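Local coordinates for protein prephenate dehydratase (Arthrobacter aurescens, PDB 3MWB) that probably catalyses the conversion of prephenate to phenylpyruvate, with loss of water and carbon dioxide, in phenylalanine biosynthesis, and binds L-phenylalanine at its ACT domain, at residues A192-R196 with H254-S258; K201-P207 with T274-Y280; V228-E234 with F246-D252. All coordinates share one frame; numbering follows the deposited sequence.

Contact 1 (A192-R196 with H254-S258)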
loop_
_atom_site.group_PDB
_atom_site.type_symbol
_atom_site.label_atom_id
_atom_site.label_comp_id
_atom_site.label_asym_id
_atom_site.label_seq_id
_atom_site.Cartn_x
_atom_site.Cartn_y
_atom_site.Cartn_z
ATOM N N ALA A 192 20.374 3.959 29.146
ATOM C CA ALA A 192 19.926 2.611 28.792
ATOM C C ALA A 192 18.438 2.579 28.501
ATOM O O ALA A 192 17.676 3.333 29.094
ATOM C CB ALA A 192 20.262 1.630 29.932
ATOM N N LEU A 193 18.018 1.686 27.608
ATOM C CA LEU A 193 16.601 1.326 27.479
ATOM C C LEU A 193 16.110 0.672 28.760
ATOM O O LEU A 193 16.779 -0.192 29.307
ATOM C CB LEU A 193 16.376 0.321 26.340
ATOM C CG LEU A 193 16.218 0.784 24.896
ATOM C CD1 LEU A 193 15.964 -0.438 24.015
ATOM C CD2 LEU A 193 15.098 1.796 24.744
ATOM N N PRO A 194 14.923 1.049 29.236
ATOM C CA PRO A 194 14.472 0.305 30.402
ATOM C C PRO A 194 14.054 -1.110 29.973
ATOM O O PRO A 194 13.847 -1.353 28.774
ATOM C CB PRO A 194 13.259 1.099 30.856
ATOM C CG PRO A 194 12.690 1.622 29.625
ATOM C CD PRO A 194 13.881 1.959 28.724
ATOM N N GLU A 195 13.930 -2.013 30.932
ATOM C CA GLU A 195 13.538 -3.383 30.650
ATOM C C GLU A 195 12.143 -3.430 30.024
ATOM O O GLU A 195 11.239 -2.727 30.467
ATOM C CB GLU A 195 13.625 -4.229 31.916
ATOM C CG GLU A 195 13.064 -5.634 31.771
ATOM C CD GLU A 195 13.632 -6.584 32.796
ATOM O OE1 GLU A 195 12.900 -6.957 33.745
ATOM O OE2 GLU A 195 14.823 -6.947 32.655
ATOM N N ARG A 196 11.979 -4.222 28.965
ATOM C CA ARG A 196 10.648 -4.370 28.339
ATOM C C ARG A 196 9.685 -5.095 29.281
ATOM O O ARG A 196 10.128 -5.823 30.159
ATOM C CB ARG A 196 10.734 -5.097 26.994
ATOM C CG ARG A 196 11.026 -6.585 27.082
ATOM C CD ARG A 196 11.562 -7.049 25.747
ATOM N NE ARG A 196 11.861 -8.479 25.706
ATOM C CZ ARG A 196 12.388 -9.093 24.653
ATOM N NH1 ARG A 196 12.688 -8.402 23.549
ATOM N NH2 ARG A 196 12.618 -10.397 24.698
ATOM N N HIS A 254 8.186 -2.321 22.324
ATOM C CA HIS A 254 9.467 -1.927 22.894
ATOM C C HIS A 254 10.525 -2.072 21.801
ATOM O O HIS A 254 10.464 -3.008 21.006
ATOM C CB HIS A 254 9.781 -2.859 24.034
ATOM C CG HIS A 254 11.011 -2.494 24.795
ATOM N ND1 HIS A 254 10.968 -1.790 25.976
ATOM C CD2 HIS A 254 12.314 -2.780 24.575
ATOM C CE1 HIS A 254 12.196 -1.654 26.452
ATOM N NE2 HIS A 254 13.031 -2.244 25.616
ATOM N N ALA A 255 11.496 -1.152 21.771
ATOM C CA ALA A 255 12.537 -1.141 20.732
ATOM C C ALA A 255 13.225 -2.504 20.517
ATOM O O ALA A 255 13.630 -2.814 19.395
ATOM C CB ALA A 255 13.572 -0.066 21.024
ATOM N N THR A 256 13.366 -3.298 21.583
ATOM C CA THR A 256 13.988 -4.636 21.483
ATOM C C THR A 256 13.113 -5.727 20.849
ATOM O O THR A 256 13.649 -6.702 20.318
ATOM C CB THR A 256 14.488 -5.158 22.829
ATOM O OG1 THR A 256 13.380 -5.421 23.689
ATOM C CG2 THR A 256 15.437 -4.154 23.449
ATOM N N ASP A 257 11.793 -5.597 20.932
ATOM C CA ASP A 257 10.896 -6.485 20.188
ATOM C C ASP A 257 11.338 -6.492 18.727
ATOM O O ASP A 257 11.563 -5.429 18.140
ATOM C CB ASP A 257 9.464 -5.991 20.267
ATOM C CG ASP A 257 8.941 -5.935 21.695
ATOM O OD1 ASP A 257 9.364 -6.756 22.527
ATOM O OD2 ASP A 257 8.117 -5.062 21.978
ATOM N N SER A 258 11.447 -7.682 18.143
ATOM C CA SER A 258 12.028 -7.810 16.801
ATOM C C SER A 258 11.251 -6.998 15.763
ATOM O O SER A 258 11.863 -6.386 14.888
ATOM C CB SER A 258 12.117 -9.274 16.379
ATOM O OG SER A 258 12.956 -10.012 17.253
HETATM O O HOH W 1 13.876 -9.147 21.136
#
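R196 lays its CB over the centre of one face of the H254 imidazole, a CH-pi contact with CB 3.5 Å from the ring centroid and 14° off the normal. The ring takes this place because H254 CG stands anti to its backbone N (chi1 -175°), which carries it out toward the 192-196 loop. The apolar part belongs to L193, whose CD1 reaches A255 CB at 3.8 Å and also touches T256 CG2. Polar contacts gather at the end of R196. Its chain runs extended from CG to NE and brings NH1 to T256 OG1 at 3.1 Å, tilted 23° from the guanidinium plane. Water 1 accepts from R196 NH1 and donates to T256 O at 2.6 Å, a second link to the same threonine. D257 OD1 lies well out of the guanidinium plane, a long ion pair of charge alone. D257 OD2 instead takes the backbone N-H of H254 at 2.8 Å, tying the turn across its own ends. I309 and L310 of the second subunit pack on L193, A255 and T256. H254 to D257 form a type I beta turn, which leads from strand 245-252 of the ACT domain into helix 258-270.

Contact 2 (K201-P207 with T274-Y280)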
loop_
_atom_site.group_PDB
_atom_site.type_symbol
_atom_site.label_atom_id
_atom_site.label_comp_id
_atom_site.label_asym_id
_atom_site.label_seq_id
_atom_site.Cartn_x
_atom_site.Cartn_y
_atom_site.Cartn_z
ATOM N N LYS A 201 5.358 1.283 25.199
ATOM C CA LYS A 201 5.129 2.244 24.152
ATOM C C LYS A 201 6.492 2.666 23.599
ATOM O O LYS A 201 7.474 2.762 24.343
ATOM C CB LYS A 201 4.405 3.445 24.765
ATOM C CG LYS A 201 3.627 4.299 23.802
ATOM C CD LYS A 201 2.742 5.337 24.550
ATOM C CE LYS A 201 1.319 4.863 24.846
ATOM N NZ LYS A 201 0.570 5.955 25.545
ATOM N N THR A 202 6.558 2.909 22.294
ATOM C CA THR A 202 7.756 3.461 21.686
ATOM C C THR A 202 7.379 4.716 20.924
ATOM O O THR A 202 6.423 4.711 20.142
ATOM C CB THR A 202 8.506 2.423 20.793
ATOM O OG1 THR A 202 8.994 1.341 21.604
ATOM C CG2 THR A 202 9.722 3.054 20.048
ATOM N N THR A 203 8.136 5.786 21.150
ATOM C CA THR A 203 7.894 7.079 20.509
ATOM C C THR A 203 9.050 7.448 19.572
ATOM O O THR A 203 10.234 7.279 19.915
ATOM C CB THR A 203 7.661 8.216 21.571
ATOM O OG1 THR A 203 6.582 7.862 22.450
ATOM C CG2 THR A 203 7.310 9.559 20.904
ATOM N N VAL A 204 8.695 7.969 18.402
ATOM C CA VAL A 204 9.655 8.459 17.422
ATOM C C VAL A 204 9.199 9.771 16.784
ATOM O O VAL A 204 8.007 10.086 16.751
ATOM C CB VAL A 204 9.908 7.451 16.275
ATOM C CG1 VAL A 204 10.651 6.253 16.771
ATOM C CG2 VAL A 204 8.585 7.054 15.554
ATOM N N VAL A 205 10.162 10.528 16.265
ATOM C CA VAL A 205 9.835 11.701 15.475
ATOM C C VAL A 205 10.464 11.496 14.120
ATOM O O VAL A 205 11.683 11.303 14.030
ATOM C CB VAL A 205 10.354 13.017 16.129
ATOM C CG1 VAL A 205 10.242 14.207 15.111
ATOM C CG2 VAL A 205 9.591 13.306 17.420
ATOM N N VAL A 206 9.639 11.496 13.074
ATOM C CA VAL A 206 10.112 11.190 11.715
ATOM C C VAL A 206 9.968 12.415 10.812
ATOM O O VAL A 206 8.846 12.846 10.505
ATOM C CB VAL A 206 9.376 9.957 11.088
ATOM C CG1 VAL A 206 10.019 9.529 9.756
ATOM C CG2 VAL A 206 9.318 8.782 12.109
ATOM N N PRO A 207 11.115 12.978 10.390
ATOM C CA PRO A 207 11.138 14.067 9.425
ATOM C C PRO A 207 10.704 13.549 8.059
ATOM O O PRO A 207 11.120 12.469 7.635
ATOM C CB PRO A 207 12.619 14.484 9.388
ATOM C CG PRO A 207 13.205 13.958 10.666
ATOM C CD PRO A 207 12.455 12.677 10.921
ATOM N N THR A 274 15.588 10.439 11.537
ATOM C CA THR A 274 14.589 9.989 12.533
ATOM C C THR A 274 15.158 10.061 13.959
ATOM O O THR A 274 16.313 9.682 14.197
ATOM C CB THR A 274 14.058 8.566 12.204
ATOM O OG1 THR A 274 13.271 8.631 11.010
ATOM C CG2 THR A 274 13.185 8.007 13.314
ATOM N N ARG A 275 14.350 10.574 14.889
ATOM C CA ARG A 275 14.761 10.672 16.275
ATOM C C ARG A 275 14.051 9.577 17.055
ATOM O O ARG A 275 12.830 9.376 16.923
ATOM C CB ARG A 275 14.391 12.028 16.862
ATOM C CG ARG A 275 15.059 13.211 16.187
ATOM C CD ARG A 275 14.447 14.507 16.658
ATOM N NE ARG A 275 14.762 14.823 18.056
ATOM C CZ ARG A 275 15.802 15.567 18.445
ATOM N NH1 ARG A 275 16.647 16.058 17.559
ATOM N NH2 ARG A 275 16.000 15.816 19.732
ATOM N N PHE A 276 14.829 8.869 17.856
ATOM C CA PHE A 276 14.260 7.882 18.762
ATOM C C PHE A 276 13.981 8.536 20.119
ATOM O O PHE A 276 14.898 9.083 20.761
ATOM C CB PHE A 276 15.180 6.665 18.896
ATOM C CG PHE A 276 14.657 5.614 19.843
ATOM C CD1 PHE A 276 13.628 4.745 19.463
ATOM C CD2 PHE A 276 15.212 5.485 21.117
ATOM C CE1 PHE A 276 13.151 3.781 20.319
ATOM C CE2 PHE A 276 14.737 4.513 21.985
ATOM C CZ PHE A 276 13.708 3.660 21.588
ATOM N N LEU A 277 12.713 8.474 20.545
ATOM C CA LEU A 277 12.253 9.124 21.799
ATOM C C LEU A 277 11.930 8.138 22.949
ATOM O O LEU A 277 11.270 8.476 23.930
ATOM C CB LEU A 277 11.059 10.038 21.507
ATOM C CG LEU A 277 11.287 11.486 21.051
ATOM C CD1 LEU A 277 11.977 12.257 22.167
ATOM C CD2 LEU A 277 12.106 11.564 19.791
ATOM N N GLY A 278 12.415 6.919 22.837
ATOM C CA GLY A 278 12.345 6.013 23.965
ATOM C C GLY A 278 11.261 4.974 23.854
ATOM O O GLY A 278 10.267 5.128 23.102
ATOM N N SER A 279 11.493 3.888 24.582
ATOM C CA SER A 279 10.496 2.854 24.842
ATOM C C SER A 279 10.285 2.923 26.337
ATOM O O SER A 279 11.236 3.166 27.093
ATOM C CB SER A 279 11.007 1.462 24.436
ATOM O OG SER A 279 11.182 1.380 23.031
ATOM N N TYR A 280 9.043 2.743 26.761
ATOM C CA TYR A 280 8.681 2.953 28.161
ATOM C C TYR A 280 7.339 2.286 28.432
ATOM O O TYR A 280 6.532 2.083 27.496
ATOM C CB TYR A 280 8.630 4.470 28.518
ATOM C CG TYR A 280 7.777 5.256 27.569
ATOM C CD1 TYR A 280 8.313 5.734 26.361
ATOM C CD2 TYR A 280 6.421 5.479 27.822
ATOM C CE1 TYR A 280 7.528 6.407 25.439
ATOM C CE2 TYR A 280 5.612 6.188 26.865
ATOM C CZ TYR A 280 6.195 6.643 25.691
ATOM O OH TYR A 280 5.477 7.354 24.743
#
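K201 and Y280 begin an antiparallel pairing of strands 201-207 and 275-280, whose axes come within 4.7 Å at 169°; the register slips by one between T202 and V204, a beta bulge. K201 N donates to Y280 O and K201 O accepts from Y280 N, while V205 and R275 form the other reciprocal pair. Over the bulge T203 N donates to G278 O and T203 O accepts from L277 N, the latter 30° out of the carbonyl plane. Two hydroxyl bonds join side chains. Y280 OH donates to T203 OG1 at 2.6 Å, with the threonine oxygen at the edge of the phenol ring and near its plane; Y280 CG sits between its backbone N and carbonyl carbon (chi1 52°), folding the ring back over K201, whose CB lies above one face at 4.0 Å from the centroid. S279 OG donates to T202 OG1, also at 2.6 Å. T202 CG2 meets F276 CE1 at 3.5 Å, their side chains crossing at about a right angle. With V205 the touching branch is CG2, set against L277 CD2 at 3.9 Å. The lysine's ammonium reaches past the tyrosine to a salt bridge with E85, and R275 bonds to the carbonyl of G77. Strand 201-207 is central in the ACT sheet, with strand 245-252 along its other edge; helix 258-270 packs on V204 and F276 through L264, strand 81-89 meets T203 and Y280, and W305 and I309 of the second subunit cover T274 and F276.

Contact 3 (V228-E234 with F246-D252). With PHE (phenylalanine), chain C; PHE (phenylalanine), chain D.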
loop_
_atom_site.group_PDB
_atom_site.type_symbol
_atom_site.label_atom_id
_atom_site.label_comp_id
_atom_site.label_asym_id
_atom_site.label_seq_id
_atom_site.Cartn_x
_atom_site.Cartn_y
_atom_site.Cartn_z
ATOM N N VAL A 228 2.736 -3.621 13.956
ATOM C CA VAL A 228 2.894 -2.669 15.039
ATOM C C VAL A 228 1.770 -1.645 15.035
ATOM O O VAL A 228 1.676 -0.811 14.119
ATOM C CB VAL A 228 4.249 -1.926 15.009
ATOM C CG1 VAL A 228 4.291 -0.955 16.160
ATOM C CG2 VAL A 228 5.423 -2.911 15.112
ATOM N N ASN A 229 0.942 -1.727 16.077
ATOM C CA ASN A 229 -0.173 -0.832 16.308
ATOM C C ASN A 229 0.277 0.545 16.769
ATOM O O ASN A 229 1.190 0.677 17.621
ATOM C CB ASN A 229 -1.082 -1.443 17.376
ATOM C CG ASN A 229 -2.469 -0.895 17.344
ATOM O OD1 ASN A 229 -3.126 -0.882 16.304
ATOM N ND2 ASN A 229 -2.942 -0.450 18.489
ATOM N N LEU A 230 -0.388 1.577 16.241
ATOM C CA LEU A 230 -0.106 2.943 16.681
ATOM C C LEU A 230 -1.175 3.500 17.622
ATOM O O LEU A 230 -2.366 3.168 17.500
ATOM C CB LEU A 230 0.090 3.882 15.490
ATOM C CG LEU A 230 1.095 3.443 14.426
ATOM C CD1 LEU A 230 1.070 4.467 13.271
ATOM C CD2 LEU A 230 2.528 3.274 14.998
ATOM N N SER A 231 -0.755 4.361 18.545
ATOM C CA SER A 231 -1.701 5.000 19.462
ATOM C C SER A 231 -1.717 6.525 19.321
ATOM O O SER A 231 -2.581 7.197 19.902
ATOM C CB SER A 231 -1.386 4.602 20.902
ATOM O OG SER A 231 -0.069 5.011 21.219
ATOM N N ARG A 232 -0.748 7.078 18.576
ATOM C CA ARG A 232 -0.701 8.515 18.345
ATOM C C ARG A 232 0.061 8.844 17.084
ATOM O O ARG A 232 1.134 8.297 16.832
ATOM C CB ARG A 232 -0.079 9.267 19.531
ATOM C CG ARG A 232 -0.191 10.814 19.425
ATOM C CD ARG A 232 0.454 11.506 20.637
ATOM N NE ARG A 232 1.866 11.138 20.689
ATOM C CZ ARG A 232 2.844 11.809 20.090
ATOM N NH1 ARG A 232 2.576 12.929 19.423
ATOM N NH2 ARG A 232 4.091 11.359 20.151
ATOM N N ILE A 233 -0.534 9.707 16.260
ATOM C CA ILE A 233 0.231 10.388 15.202
ATOM C C ILE A 233 -0.175 11.862 15.093
ATOM O O ILE A 233 -1.360 12.193 15.208
ATOM C CB ILE A 233 0.088 9.707 13.846
ATOM C CG1 ILE A 233 0.801 10.544 12.762
ATOM C CG2 ILE A 233 -1.397 9.465 13.521
ATOM C CD1 ILE A 233 0.742 9.969 11.441
ATOM N N GLU A 234 0.821 12.736 14.915
ATOM C CA GLU A 234 0.601 14.158 14.691
ATOM C C GLU A 234 1.668 14.694 13.722
ATOM O O GLU A 234 2.875 14.527 13.926
ATOM C CB GLU A 234 0.615 14.957 16.013
ATOM C CG GLU A 234 -0.137 14.279 17.166
ATOM C CD GLU A 234 -0.160 15.074 18.458
ATOM O OE1 GLU A 234 -0.696 16.206 18.457
ATOM O OE2 GLU A 234 0.331 14.555 19.483
ATOM N N PHE A 246 7.442 17.163 10.252
ATOM C CA PHE A 246 7.762 15.932 10.922
ATOM C C PHE A 246 6.505 15.264 11.470
ATOM O O PHE A 246 5.482 15.913 11.659
ATOM C CB PHE A 246 8.845 16.109 11.995
ATOM C CG PHE A 246 8.415 16.922 13.168
ATOM C CD1 PHE A 246 7.637 16.357 14.182
ATOM C CD2 PHE A 246 8.806 18.258 13.281
ATOM C CE1 PHE A 246 7.236 17.104 15.283
ATOM C CE2 PHE A 246 8.410 19.028 14.387
ATOM C CZ PHE A 246 7.623 18.455 15.386
ATOM N N PHE A 247 6.593 13.956 11.682
ATOM C CA PHE A 247 5.512 13.197 12.283
ATOM C C PHE A 247 5.936 12.702 13.664
ATOM O O PHE A 247 6.986 12.074 13.822
ATOM C CB PHE A 247 5.107 12.042 11.379
ATOM C CG PHE A 247 4.833 12.464 9.965
ATOM C CD1 PHE A 247 3.652 13.110 9.648
ATOM C CD2 PHE A 247 5.772 12.225 8.953
ATOM C CE1 PHE A 247 3.394 13.518 8.318
ATOM C CE2 PHE A 247 5.520 12.598 7.621
ATOM C CZ PHE A 247 4.331 13.269 7.310
ATOM N N SER A 248 5.129 13.038 14.658
ATOM C CA SER A 248 5.292 12.589 16.034
ATOM C C SER A 248 4.398 11.360 16.236
ATOM O O SER A 248 3.178 11.401 15.994
ATOM C CB SER A 248 4.879 13.717 16.977
ATOM O OG SER A 248 5.254 13.471 18.320
ATOM N N ILE A 249 5.002 10.251 16.641
ATOM C CA ILE A 249 4.304 8.962 16.574
ATOM C C ILE A 249 4.550 8.140 17.841
ATOM O O ILE A 249 5.697 8.024 18.303
ATOM C CB ILE A 249 4.775 8.135 15.329
ATOM C CG1 ILE A 249 4.354 8.807 14.002
ATOM C CG2 ILE A 249 4.215 6.711 15.363
ATOM C CD1 ILE A 249 5.097 8.285 12.785
ATOM N N ASP A 250 3.477 7.577 18.404
ATOM C CA ASP A 250 3.609 6.557 19.470
ATOM C C ASP A 250 3.182 5.218 18.904
ATOM O O ASP A 250 2.084 5.108 18.319
ATOM C CB ASP A 250 2.735 6.869 20.706
ATOM C CG ASP A 250 3.070 8.217 21.371
ATOM O OD1 ASP A 250 4.216 8.724 21.230
ATOM O OD2 ASP A 250 2.180 8.766 22.062
ATOM N N ALA A 251 4.050 4.209 19.052
ATOM C CA ALA A 251 3.743 2.823 18.659
ATOM C C ALA A 251 3.639 1.930 19.879
ATOM O O ALA A 251 4.289 2.205 20.914
ATOM C CB ALA A 251 4.819 2.295 17.711
ATOM N N ASP A 252 2.814 0.885 19.785
ATOM C CA ASP A 252 2.774 -0.197 20.792
ATOM C C ASP A 252 4.010 -1.056 20.640
ATOM O O ASP A 252 4.284 -1.577 19.546
ATOM C CB ASP A 252 1.587 -1.122 20.561
ATOM C CG ASP A 252 0.254 -0.477 20.877
ATOM O OD1 ASP A 252 0.237 0.662 21.414
ATOM O OD2 ASP A 252 -0.789 -1.134 20.611
HETATM N N PHE C . -3.883 1.720 15.867
HETATM C CA PHE C . -4.323 1.949 14.437
HETATM C C PHE C . -3.141 1.838 13.489
HETATM O O PHE C . -3.269 2.139 12.271
HETATM C CB PHE C . -5.048 3.314 14.253
HETATM C CG PHE C . -4.299 4.512 14.822
HETATM C CD1 PHE C . -3.177 5.048 14.158
HETATM C CD2 PHE C . -4.735 5.114 16.021
HETATM C CE1 PHE C . -2.484 6.142 14.678
HETATM C CE2 PHE C . -4.055 6.225 16.555
HETATM C CZ PHE C . -2.919 6.742 15.872
HETATM O OXT PHE C . -2.025 1.496 13.947
HETATM N N PHE D . 1.795 15.162 1.943
HETATM C CA PHE D . 2.246 13.811 2.363
HETATM C C PHE D . 1.154 12.747 2.258
HETATM O O PHE D . 0.040 13.014 1.820
HETATM C CB PHE D . 2.875 13.847 3.770
HETATM C CG PHE D . 1.975 14.398 4.863
HETATM C CD1 PHE D . 0.951 13.620 5.416
HETATM C CD2 PHE D . 2.194 15.676 5.379
HETATM C CE1 PHE D . 0.145 14.108 6.450
HETATM C CE2 PHE D . 1.387 16.179 6.437
HETATM C CZ PHE D . 0.360 15.399 6.950
HETATM O OXT PHE D . 1.353 11.575 2.607
HETATM O O HOH W 2 0.146 7.264 22.939
HETATM O O HOH W 3 1.353 2.857 21.967
#
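R232 and D250 face each other across the beta hairpin of strands 230-237 and 245-252 in the ACT domain; segments 232-234 and 246-252 run antiparallel at 174°. The backbone forms a classic beta bulge: S231 N donates to D250 O at 2.9 Å, and R232 N adds a weak bond to the same oxygen. Charges make a network on the face of R232, E234, S248 and D250. R232 grips D250 side-on, NE to OD2 at 2.8 Å and NH2 to OD1 at 2.9 Å, each oxygen met from above the carboxylate plane, the two flat groups 62° apart. NH1 and NH2 converge end-on upon S248 OG, while NH1 also bonds E234 OE2, so four acceptor atoms fix the guanidinium's rotation; the bend at chi3 (60°) turns it across toward strand 246-252. A leucine here would probably leave the buried carboxylates of E234 and D250 without their shared counter-charge and S248 OG without its two donors. On the other face, apolar contacts prevail: L230 CD2 meets A251 CB at 3.7 Å, and I233 and I249 lie side by side. N229 ND2 donates to D252 OD2, whose carboxylate also pairs with R282. The edge of F247, at CZ, meets CG of the chain D phenylalanine. This edge of the sheet binds the phenylalanine of chain C between subunits, D211 and L216 of the third subunit completing the site. I233 CG2 touches that ligand's ring, L230 N bonds its OXT at 2.8 Å, and N229 OD1 and L230 O each accept from its ammonium N at 2.7 Å.

How the contacts relate
Contacts 2 and 3 are buried strand pairings in one antiparallel ACT sheet, their centres about 9 Å apart; contact 1 is a loop-to-loop contact at its margin, partly buried. Strands 200-207 and 245-252 lie next to each other, so T202 O takes A251 N of contact 3 and V206 O takes F247 N. The hydroxyl of T203 also meets D250, linking contact 2 to the charge network. Contact 1 joins contact 2 where A255 N meets S279 OG. Chemistry follows place: mainly hydroxyls and apolar groups in contact 2, buried charges and bound ligand in contact 3, water and a long ion pair in contact 1. Contacts 1 and 2 face the second subunit, contact 3 the third.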